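Local coordinates for protein phosphoserine aminotransferase (Bacillus circulans, PDB 2C0R) that catalyses the reversible, pyridoxal-phosphate-dependent transfer of an amino group between glutamate and 3-phosphohydroxypyruvate to make phosphoserine, a step of serine biosynthesis, at residues P169-M174 / L190-A195; L71-G76 / T205-R210; S102-A107 / H147-E152. The protein carries 1 engineered substitution. All coordinates share one frame; numbering follows the deposited sequence.

Interaction 1: P169-M174 / L190-A195; sequences PLIGDM and LVYAGA. With PLP (pyridoxal-5'-phosphate), chain C.
Tyr192 lays one face of its ring against the backbone of Asp173 on the neighbouring strand, with Asp173 CA 3.8 Å from the ring centroid and 21° off the normal, a CH-pi contact displaced toward the rim. The ring gets there because its CG takes the crowded position between backbone N and carbonyl carbon (chi1 62°), which brings the far end back toward strand 170-173. Tyr192 OH then comes within 3.4 Å of Asp173 CB and hydrogen-bonds to His147, so a tyrosine supplies both a flat wall and a polar tip. The carboxylate of Asp173, its plane 18° from that of the ring, extends to the cofactor: OD2 is 2.6 Å from N1 of pyridoxal phosphate, and OD1 is held by a hydrogen bond with Ser175. The backbone ladder is firm at this end, where Met174 N donates to Tyr192 O at 2.8 Å. Gly172 has no side chain on the face that carries Val191, and Val191 CG1 packs instead against Met174 CE at 4.0 Å. On the same face as the tyrosine, Ile171 CG2 meets Leu190 CD2 at 3.9 Å, branched apolar groups suited to the buried face of the sheet that also carries Asp173. The ladder slackens at its start: the bond from Leu190 N to Leu170 O is weak at 3.3 Å, and partly exposed Pro169 makes no contact with segment 190-195. Adjacent parallel strands that deliver an aspartate to the pyridine nitrogen at their C-terminal ends are characteristic of the fold-type I pyridoxal-phosphate enzymes.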
loop_
_atom_site.group_PDB
_atom_site.type_symbol
_atom_site.label_atom_id
_atom_site.label_comp_id
_atom_site.label_asym_id
_atom_site.label_seq_id
_atom_site.Cartn_x
_atom_site.Cartn_y
_atom_site.Cartn_z
ATOM N N PRO A 169 12.090 25.354 -0.707
ATOM C CA PRO A 169 11.328 24.432 0.124
ATOM C C PRO A 169 12.216 23.437 0.852
ATOM O O PRO A 169 13.054 22.750 0.267
ATOM C CB PRO A 169 10.506 23.634 -0.887
ATOM C CG PRO A 169 10.508 24.384 -2.164
ATOM C CD PRO A 169 11.739 25.243 -2.134
ATOM N N LEU A 170 11.969 23.319 2.162
ATOM C CA LEU A 170 12.590 22.271 2.961
ATOM C C LEU A 170 11.699 21.038 2.973
ATOM O O LEU A 170 10.481 21.099 3.211
ATOM C CB LEU A 170 12.791 22.752 4.388
ATOM C CG LEU A 170 13.408 21.755 5.359
ATOM C CD1 LEU A 170 14.864 21.417 5.035
ATOM C CD2 LEU A 170 13.324 22.264 6.801
ATOM N N ILE A 171 12.336 19.902 2.703
ATOM C CA ILE A 171 11.628 18.611 2.633
ATOM C C ILE A 171 12.276 17.650 3.623
ATOM O O ILE A 171 13.499 17.536 3.656
ATOM C CB ILE A 171 11.677 18.062 1.208
ATOM C CG1 ILE A 171 10.996 19.070 0.273
ATOM C CG2 ILE A 171 11.060 16.672 1.119
ATOM C CD1 ILE A 171 10.941 18.584 -1.172
ATOM N N GLY A 172 11.479 16.973 4.437
ATOM C CA GLY A 172 12.040 16.097 5.489
ATOM C C GLY A 172 11.444 14.690 5.385
ATOM O O GLY A 172 10.235 14.513 5.417
ATOM N N ASP A 173 12.364 13.739 5.303
ATOM C CA ASP A 173 11.977 12.352 5.528
ATOM C C ASP A 173 11.931 12.092 7.030
ATOM O O ASP A 173 12.970 11.937 7.644
ATOM C CB ASP A 173 13.019 11.438 4.883
ATOM C CG ASP A 173 12.755 9.962 5.112
ATOM O OD1 ASP A 173 11.765 9.599 5.783
ATOM O OD2 ASP A 173 13.546 9.150 4.584
ATOM N N MET A 174 10.740 12.089 7.601
ATOM C CA MET A 174 10.539 11.854 9.005
ATOM C C MET A 174 9.994 10.449 9.238
ATOM O O MET A 174 9.299 10.252 10.247
ATOM C CB MET A 174 9.570 12.887 9.552
ATOM C CG MET A 174 10.078 14.298 9.453
ATOM S SD MET A 174 8.985 15.452 10.335
ATOM C CE MET A 174 9.988 16.944 10.227
ATOM N N LEU A 190 7.369 20.133 2.589
ATOM C CA LEU A 190 6.854 18.757 2.484
ATOM C C LEU A 190 7.525 17.893 3.555
ATOM O O LEU A 190 8.745 17.920 3.699
ATOM C CB LEU A 190 7.119 18.131 1.112
ATOM C CG LEU A 190 6.459 16.777 0.808
ATOM C CD1 LEU A 190 6.184 16.750 -0.698
ATOM C CD2 LEU A 190 7.326 15.599 1.201
ATOM N N VAL A 191 6.744 17.157 4.315
ATOM C CA VAL A 191 7.293 16.139 5.203
ATOM C C VAL A 191 6.638 14.817 4.864
ATOM O O VAL A 191 5.457 14.738 4.478
ATOM C CB VAL A 191 7.092 16.413 6.704
ATOM C CG1 VAL A 191 7.716 17.768 7.085
ATOM C CG2 VAL A 191 5.656 16.445 7.124
ATOM N N TYR A 192 7.394 13.730 4.979
ATOM C CA TYR A 192 6.801 12.436 4.637
ATOM C C TYR A 192 7.319 11.358 5.582
ATOM O O TYR A 192 8.381 11.478 6.220
ATOM C CB TYR A 192 7.107 12.038 3.221
ATOM C CG TYR A 192 8.526 11.824 2.818
ATOM C CD1 TYR A 192 9.045 10.555 2.628
ATOM C CD2 TYR A 192 9.362 12.920 2.592
ATOM C CE1 TYR A 192 10.362 10.305 2.254
ATOM C CE2 TYR A 192 10.655 12.676 2.187
ATOM C CZ TYR A 192 11.169 11.409 2.024
ATOM O OH TYR A 192 12.432 11.175 1.587
ATOM N N ALA A 193 6.539 10.272 5.657
ATOM C CA ALA A 193 6.891 9.178 6.547
ATOM C C ALA A 193 6.170 7.915 6.097
ATOM O O ALA A 193 4.933 7.931 6.013
ATOM C CB ALA A 193 6.453 9.435 7.974
ATOM N N GLY A 194 6.877 6.829 5.905
ATOM C CA GLY A 194 6.198 5.536 5.889
ATOM C C GLY A 194 5.555 5.377 7.250
ATOM O O GLY A 194 6.163 5.650 8.274
ATOM N N ALA A 195 4.296 4.956 7.276
ATOM C CA ALA A 195 3.622 4.923 8.556
ATOM C C ALA A 195 4.122 3.842 9.518
ATOM O O ALA A 195 3.893 3.978 10.705
ATOM C CB ALA A 195 2.121 4.684 8.371
HETATM N N1 PLP C . 13.372 6.603 5.279
HETATM C C2 PLP C . 13.599 6.266 6.579
HETATM C C2A PLP C . 14.193 7.347 7.479
HETATM C C3 PLP C . 13.289 5.020 7.041
HETATM O O3 PLP C . 13.454 4.690 8.350
HETATM C C4 PLP C . 12.670 4.131 6.178
HETATM C C4A PLP C . 12.314 2.734 6.690
HETATM C C5 PLP C . 12.524 4.466 4.848
HETATM C C6 PLP C . 12.788 5.723 4.406
HETATM C C5A PLP C . 11.998 3.435 3.841
HETATM O O4P PLP C . 10.599 3.245 4.023
HETATM P P PLP C . 9.759 2.236 3.119
HETATM O O1P PLP C . 8.325 2.468 3.504
HETATM O O2P PLP C . 10.267 0.866 3.515
HETATM O O3P PLP C . 10.072 2.575 1.705
#

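Interaction 2: L71-G76 / T205-R210. With PLP (pyridoxal-5'-phosphate), chain C.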
loop_
_atom_site.group_PDB
_atom_site.type_symbol
_atom_site.label_atom_id
_atom_site.label_comp_id
_atom_site.label_asym_id
_atom_site.label_seq_id
_atom_site.Cartn_x
_atom_site.Cartn_y
_atom_site.Cartn_z
ATOM N N LEU A 71 -1.705 13.985 2.664
ATOM C CA LEU A 71 -1.933 12.990 1.654
ATOM C C LEU A 71 -1.590 11.606 2.176
ATOM O O LEU A 71 -0.671 11.476 2.972
ATOM C CB LEU A 71 -1.051 13.290 0.413
ATOM C CG LEU A 71 -1.130 14.711 -0.105
ATOM C CD1 LEU A 71 -0.135 14.882 -1.255
ATOM C CD2 LEU A 71 -2.538 15.112 -0.534
ATOM N N PHE A 72 -2.285 10.609 1.669
ATOM C CA PHE A 72 -1.955 9.224 1.943
ATOM C C PHE A 72 -1.573 8.599 0.608
ATOM O O PHE A 72 -2.429 8.515 -0.310
ATOM C CB PHE A 72 -3.129 8.494 2.548
ATOM C CG PHE A 72 -3.581 9.101 3.873
ATOM C CD1 PHE A 72 -4.882 9.562 4.025
ATOM C CD2 PHE A 72 -2.657 9.188 4.911
ATOM C CE1 PHE A 72 -5.335 10.132 5.203
ATOM C CE2 PHE A 72 -3.102 9.783 6.065
ATOM C CZ PHE A 72 -4.396 10.279 6.205
ATOM N N ILE A 73 -0.330 8.195 0.504
ATOM C CA ILE A 73 0.238 7.673 -0.747
ATOM C C ILE A 73 0.780 6.286 -0.515
ATOM O O ILE A 73 1.371 6.064 0.557
ATOM C CB ILE A 73 1.306 8.634 -1.279
ATOM C CG1 ILE A 73 0.753 10.050 -1.339
ATOM C CG2 ILE A 73 1.834 8.120 -2.599
ATOM C CD1 ILE A 73 1.644 11.141 -1.942
ATOM N N GLN A 74 0.607 5.377 -1.458
ATOM C CA GLN A 74 1.203 4.058 -1.318
ATOM C C GLN A 74 2.646 4.126 -1.790
ATOM O O GLN A 74 3.078 5.096 -2.427
ATOM C CB GLN A 74 0.392 3.006 -2.093
ATOM C CG GLN A 74 -1.050 2.873 -1.615
ATOM C CD GLN A 74 -1.799 1.828 -2.396
ATOM O OE1 GLN A 74 -1.332 0.714 -2.454
ATOM N NE2 GLN A 74 -2.958 2.199 -2.985
ATOM N N GLY A 75 3.350 3.018 -1.490
ATOM C CA GLY A 75 4.676 2.803 -2.023
ATOM C C GLY A 75 5.823 3.058 -1.062
ATOM O O GLY A 75 7.000 2.917 -1.483
ATOM N N GLY A 76 5.476 3.432 0.182
ATOM C CA GLY A 76 6.523 3.635 1.189
ATOM C C GLY A 76 7.234 4.959 1.009
ATOM O O GLY A 76 7.092 5.671 0.007
ATOM N N THR A 205 1.956 5.746 3.267
ATOM C CA THR A 205 2.946 6.807 3.497
ATOM C C THR A 205 2.165 8.085 3.707
ATOM O O THR A 205 1.287 8.447 2.897
ATOM C CB THR A 205 3.877 6.895 2.270
ATOM O OG1 THR A 205 4.460 5.598 2.072
ATOM C CG2 THR A 205 5.012 7.876 2.514
ATOM N N VAL A 206 2.478 8.778 4.790
ATOM C CA VAL A 206 1.877 10.076 5.068
ATOM C C VAL A 206 2.750 11.142 4.455
ATOM O O VAL A 206 3.944 11.132 4.710
ATOM C CB VAL A 206 1.805 10.284 6.589
ATOM C CG1 VAL A 206 1.340 11.707 6.872
ATOM C CG2 VAL A 206 0.888 9.245 7.173
ATOM N N VAL A 207 2.152 11.970 3.625
ATOM C CA VAL A 207 2.862 13.072 2.982
ATOM C C VAL A 207 2.127 14.360 3.295
ATOM O O VAL A 207 0.936 14.466 2.971
ATOM C CB VAL A 207 2.972 12.871 1.464
ATOM C CG1 VAL A 207 3.654 14.066 0.795
ATOM C CG2 VAL A 207 3.700 11.589 1.162
ATOM N N ILE A 208 2.766 15.276 3.990
ATOM C CA ILE A 208 2.108 16.518 4.370
ATOM C C ILE A 208 2.780 17.623 3.571
ATOM O O ILE A 208 3.989 17.787 3.726
ATOM C CB ILE A 208 2.253 16.790 5.869
ATOM C CG1 ILE A 208 1.873 15.560 6.726
ATOM C CG2 ILE A 208 1.453 18.009 6.272
ATOM C CD1 ILE A 208 1.986 15.823 8.214
ATOM N N VAL A 209 2.028 18.303 2.728
ATOM C CA VAL A 209 2.618 19.176 1.744
ATOM C C VAL A 209 1.942 20.534 1.778
ATOM O O VAL A 209 0.745 20.686 1.944
ATOM C CB VAL A 209 2.526 18.502 0.358
ATOM C CG1 VAL A 209 1.066 18.356 -0.108
ATOM C CG2 VAL A 209 3.400 19.260 -0.607
ATOM N N ARG A 210 2.787 21.541 1.637
ATOM C CA ARG A 210 2.317 22.918 1.520
ATOM C C ARG A 210 1.559 23.022 0.186
ATOM O O ARG A 210 2.123 22.706 -0.864
ATOM C CB ARG A 210 3.503 23.872 1.608
ATOM C CG ARG A 210 3.106 25.240 2.143
ATOM C CD ARG A 210 4.259 26.149 2.468
ATOM N NE ARG A 210 5.118 26.309 1.286
ATOM C CZ ARG A 210 6.440 26.340 1.403
ATOM N NH1 ARG A 210 7.007 26.223 2.605
ATOM N NH2 ARG A 210 7.196 26.479 0.335
HETATM N N1 PLP C . 13.372 6.603 5.279
HETATM C C2 PLP C . 13.599 6.266 6.579
HETATM C C2A PLP C . 14.193 7.347 7.479
HETATM C C3 PLP C . 13.289 5.020 7.041
HETATM O O3 PLP C . 13.454 4.690 8.350
HETATM C C4 PLP C . 12.670 4.131 6.178
HETATM C C4A PLP C . 12.314 2.734 6.690
HETATM C C5 PLP C . 12.524 4.466 4.848
HETATM C C6 PLP C . 12.788 5.723 4.406
HETATM C C5A PLP C . 11.998 3.435 3.841
HETATM O O4P PLP C . 10.599 3.245 4.023
HETATM P P PLP C . 9.759 2.236 3.119
HETATM O O1P PLP C . 8.325 2.468 3.504
HETATM O O2P PLP C . 10.267 0.866 3.515
HETATM O O3P PLP C . 10.072 2.575 1.705
#
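Leu71 and Ile73 pair with Val207 and Thr205 as the hydrogen-bonded pairs of an antiparallel ladder, which sets strand 68-73 at the border of the mixed seven-stranded sheet of the fold-type I aminotransferases. Four backbone bonds join the strands; Leu71 N reaches Val207 O at 2.7 Å, and Val207 N returns an almost straight bond (176°) to Leu71 O. Ile73 can be followed outward from this ladder. Its CB lies 4.2 Å from Thr205 O, the backbone oxygen that accepts from Ile73 N. CG1, anti to the carbonyl carbon (chi1 -51°), turns toward Val207 CG2, and at the tip CD1 closes on that same methyl at 3.8 Å, the two side chains crossing at a slant. Leu71 extends the same apolar face, with CD1 3.9 Å from Val209 CG1. Beta-branched Ile73, Val207 and Val209 suit an extended backbone, and helix 76-88 packs on this face, its Gln80 lying against both Ile73 and Val207. On the other face Phe72 and Val206 lie side by side, pointing the same way; Val206 CG2 meets the edge of the ring at CE2, and helix 45-61 packs over both. Beyond the strand the chain turns through Gly75, at a positive phi that glycine readily adopts, while Gln74 OE1 accepts a hydrogen bond from Gly75 N of the second subunit. Thr205 OG1, set anti to its own carbonyl carbon, lies 3.0 Å from Gly76 CA. Having no CB, Gly76 can pass close to the cofactor phosphate: its CA is 3.2 Å from O1P of pyridoxal phosphate.

Interaction 3: S102-A107 / H147-E152. With PLP (pyridoxal-5'-phosphate), chain C.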
loop_
_atom_site.group_PDB
_atom_site.type_symbol
_atom_site.label_atom_id
_atom_site.label_comp_id
_atom_site.label_asym_id
_atom_site.label_seq_id
_atom_site.Cartn_x
_atom_site.Cartn_y
_atom_site.Cartn_z
ATOM N N SER A 102 22.362 6.379 5.932
ATOM C CA SER A 102 21.810 5.408 4.999
ATOM C C SER A 102 20.564 5.855 4.292
ATOM O O SER A 102 20.388 5.605 3.076
ATOM C CB SER A 102 21.499 4.125 5.791
ATOM O OG SER A 102 22.743 3.536 6.176
ATOM N N TRP A 103 19.660 6.504 5.031
ATOM C CA TRP A 103 18.418 6.871 4.330
ATOM C C TRP A 103 18.574 8.148 3.504
ATOM O O TRP A 103 17.930 8.276 2.469
ATOM C CB TRP A 103 17.304 6.950 5.368
ATOM C CG TRP A 103 16.897 5.554 5.780
ATOM C CD1 TRP A 103 16.991 4.981 7.005
ATOM C CD2 TRP A 103 16.334 4.559 4.911
ATOM N NE1 TRP A 103 16.510 3.687 6.966
ATOM C CE2 TRP A 103 16.107 3.409 5.691
ATOM C CE3 TRP A 103 16.001 4.534 3.548
ATOM C CZ2 TRP A 103 15.556 2.241 5.151
ATOM C CZ3 TRP A 103 15.451 3.370 3.006
ATOM C CH2 TRP A 103 15.236 2.244 3.802
ATOM N N ALA A 104 19.424 9.079 3.935
ATOM C CA ALA A 104 19.739 10.187 3.077
ATOM C C ALA A 104 20.359 9.678 1.788
ATOM O O ALA A 104 20.061 10.138 0.705
ATOM C CB ALA A 104 20.773 11.072 3.742
ATOM N N SER A 105 21.229 8.667 1.910
ATOM C CA SER A 105 21.894 8.143 0.707
ATOM C C SER A 105 20.891 7.529 -0.258
ATOM O O SER A 105 21.018 7.659 -1.489
ATOM C CB SER A 105 22.956 7.095 1.036
ATOM O OG SER A 105 24.062 7.701 1.684
ATOM N N LYS A 106 19.897 6.821 0.280
ATOM C CA LYS A 106 18.887 6.215 -0.617
ATOM C C LYS A 106 18.112 7.314 -1.330
ATOM O O LYS A 106 17.745 7.233 -2.496
ATOM C CB LYS A 106 17.943 5.334 0.203
ATOM C CG LYS A 106 18.603 4.021 0.615
ATOM C CD LYS A 106 18.504 3.049 -0.545
ATOM C CE LYS A 106 18.770 1.610 -0.130
ATOM N NZ LYS A 106 17.514 0.928 0.296
ATOM N N ALA A 107 17.846 8.395 -0.591
ATOM C CA ALA A 107 17.068 9.505 -1.169
ATOM C C ALA A 107 17.873 10.146 -2.272
ATOM O O ALA A 107 17.318 10.413 -3.339
ATOM C CB ALA A 107 16.670 10.523 -0.104
ATOM N N HIS A 147 16.508 18.609 0.916
ATOM C CA HIS A 147 15.959 17.416 1.553
ATOM C C HIS A 147 16.878 16.998 2.714
ATOM O O HIS A 147 18.076 16.928 2.542
ATOM C CB HIS A 147 15.911 16.326 0.506
ATOM C CG HIS A 147 15.359 15.031 1.005
ATOM N ND1 HIS A 147 16.080 14.155 1.808
ATOM C CD2 HIS A 147 14.166 14.447 0.784
ATOM C CE1 HIS A 147 15.291 13.104 2.066
ATOM N NE2 HIS A 147 14.119 13.252 1.457
ATOM N N LEU A 148 16.261 16.774 3.858
ATOM C CA LEU A 148 16.983 16.164 4.967
ATOM C C LEU A 148 16.185 14.980 5.474
ATOM O O LEU A 148 14.983 14.841 5.203
ATOM C CB LEU A 148 17.271 17.192 6.059
ATOM C CG LEU A 148 16.125 17.935 6.733
ATOM C CD1 LEU A 148 15.394 17.142 7.801
ATOM C CD2 LEU A 148 16.640 19.212 7.421
ATOM N N THR A 149 16.883 14.184 6.231
ATOM C CA THR A 149 16.347 13.024 6.930
ATOM C C THR A 149 16.354 13.368 8.402
ATOM O O THR A 149 17.449 13.547 8.969
ATOM C CB THR A 149 17.246 11.812 6.620
ATOM O OG1 THR A 149 17.425 11.778 5.195
ATOM C CG2 THR A 149 16.618 10.514 7.059
ATOM N N SER A 150 15.183 13.480 9.026
ATOM C CA SER A 150 15.149 13.958 10.385
ATOM C C SER A 150 15.773 12.932 11.347
ATOM O O SER A 150 16.428 13.366 12.300
ATOM C CB SER A 150 13.748 14.274 10.888
ATOM O OG SER A 150 12.927 13.130 10.739
ATOM N N ASN A 151 15.544 11.671 11.084
ATOM C CA ASN A 151 16.083 10.634 11.965
ATOM C C ASN A 151 16.654 9.552 11.083
ATOM O O ASN A 151 15.892 8.978 10.280
ATOM C CB ASN A 151 14.954 10.110 12.855
ATOM C CG ASN A 151 15.468 9.099 13.894
ATOM O OD1 ASN A 151 16.005 9.543 14.905
ATOM N ND2 ASN A 151 15.260 7.823 13.672
ATOM N N GLU A 152 17.928 9.305 11.163
ATOM C CA GLU A 152 18.611 8.274 10.399
ATOM C C GLU A 152 18.465 6.980 11.192
ATOM O O GLU A 152 19.272 6.739 12.114
ATOM C CB GLU A 152 20.080 8.654 10.192
ATOM C CG GLU A 152 20.235 9.672 9.066
ATOM C CD GLU A 152 20.069 9.108 7.669
ATOM O OE1 GLU A 152 19.645 7.949 7.512
ATOM O OE2 GLU A 152 20.362 9.839 6.697
HETATM N N1 PLP C . 13.372 6.603 5.279
HETATM C C2 PLP C . 13.599 6.266 6.579
HETATM C C2A PLP C . 14.193 7.347 7.479
HETATM C C3 PLP C . 13.289 5.020 7.041
HETATM O O3 PLP C . 13.454 4.690 8.350
HETATM C C4 PLP C . 12.670 4.131 6.178
HETATM C C4A PLP C . 12.314 2.734 6.690
HETATM C C5 PLP C . 12.524 4.466 4.848
HETATM C C6 PLP C . 12.788 5.723 4.406
HETATM C C5A PLP C . 11.998 3.435 3.841
HETATM O O4P PLP C . 10.599 3.245 4.023
HETATM P P PLP C . 9.759 2.236 3.119
HETATM O O1P PLP C . 8.325 2.468 3.504
HETATM O O2P PLP C . 10.267 0.866 3.515
HETATM O O3P PLP C . 10.072 2.575 1.705
HETATM O O HOH W 1 15.911 10.094 3.587
#
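Glu152 OE2 is gripped twice, by the backbone N of Ala104 at 3.0 Å and by a hydrogen bond with Thr100 OG1. The other oxygen, OE1, takes Trp103 N at 2.9 Å. Each oxygen uses its syn lone pair toward the helix, so one carboxylate receives two consecutive N-H groups, and this double grip fixes its rotation. Glutamate is long enough to reach the helix, and the bend at chi2 (-75°) turns its carboxylate toward the first turn of helix 102-114. The positive end of the helix dipole would be expected to favour an anion here. Strand 94-99, this helix and strand 117-122 form a right-handed beta-alpha-beta crossover of the large domain of fold-type I enzymes, and the helix starts beside the cofactor. From that first turn Trp103 sends its indole over the pyridine ring of pyridoxal phosphate: C4 of the cofactor lies 3.5 Å above the indole plane, offset toward the rim, and Trp103 CH2 lies 3.5 Å from C5A of the cofactor. A broad aromatic suits this place, as its face spans nearly the whole pyridine, while Glu152 OE1 sits at the indole edge, 3.3 Å from Trp103 CB. Thr149 serves two chemistries. Its methyl CG2, anti to the backbone N, lies 4.0 Å from both Trp103 CB and C2A of the cofactor, and its OG1 is 2.8 Å from a water that also gives a weak bond to Trp103 O. That carbonyl already accepts the helical bond from Ala107 N. One turn on, small Ala107 allows the imidazole of His147 to come close, with Ala107 CB 3.6 Å from His147 CE1.

In the fold
All three contacts reach one sheet and are buried around a single pyridoxal phosphate, though in interaction 3 Ser102 and Trp103 remain partly exposed. Interactions 1 and 2 are strand pairs, parallel and antiparallel respectively, and adjoin directly: strand 190-194 lies beside 205-210, with Val191 O 2.8 Å from Ile208 N. Interaction 3 instead sets a helix start against the end of strand 143-149, the other neighbour of 170-173, and against strand 151-152, whose Glu152 carboxylate makes the direct bonds, with a water joining in, rather than a ladder. Interactions 2 and 3 do not touch; they meet the phosphate and the ring of the cofactor respectively, and interaction 1, between them, meets the pyridine nitrogen.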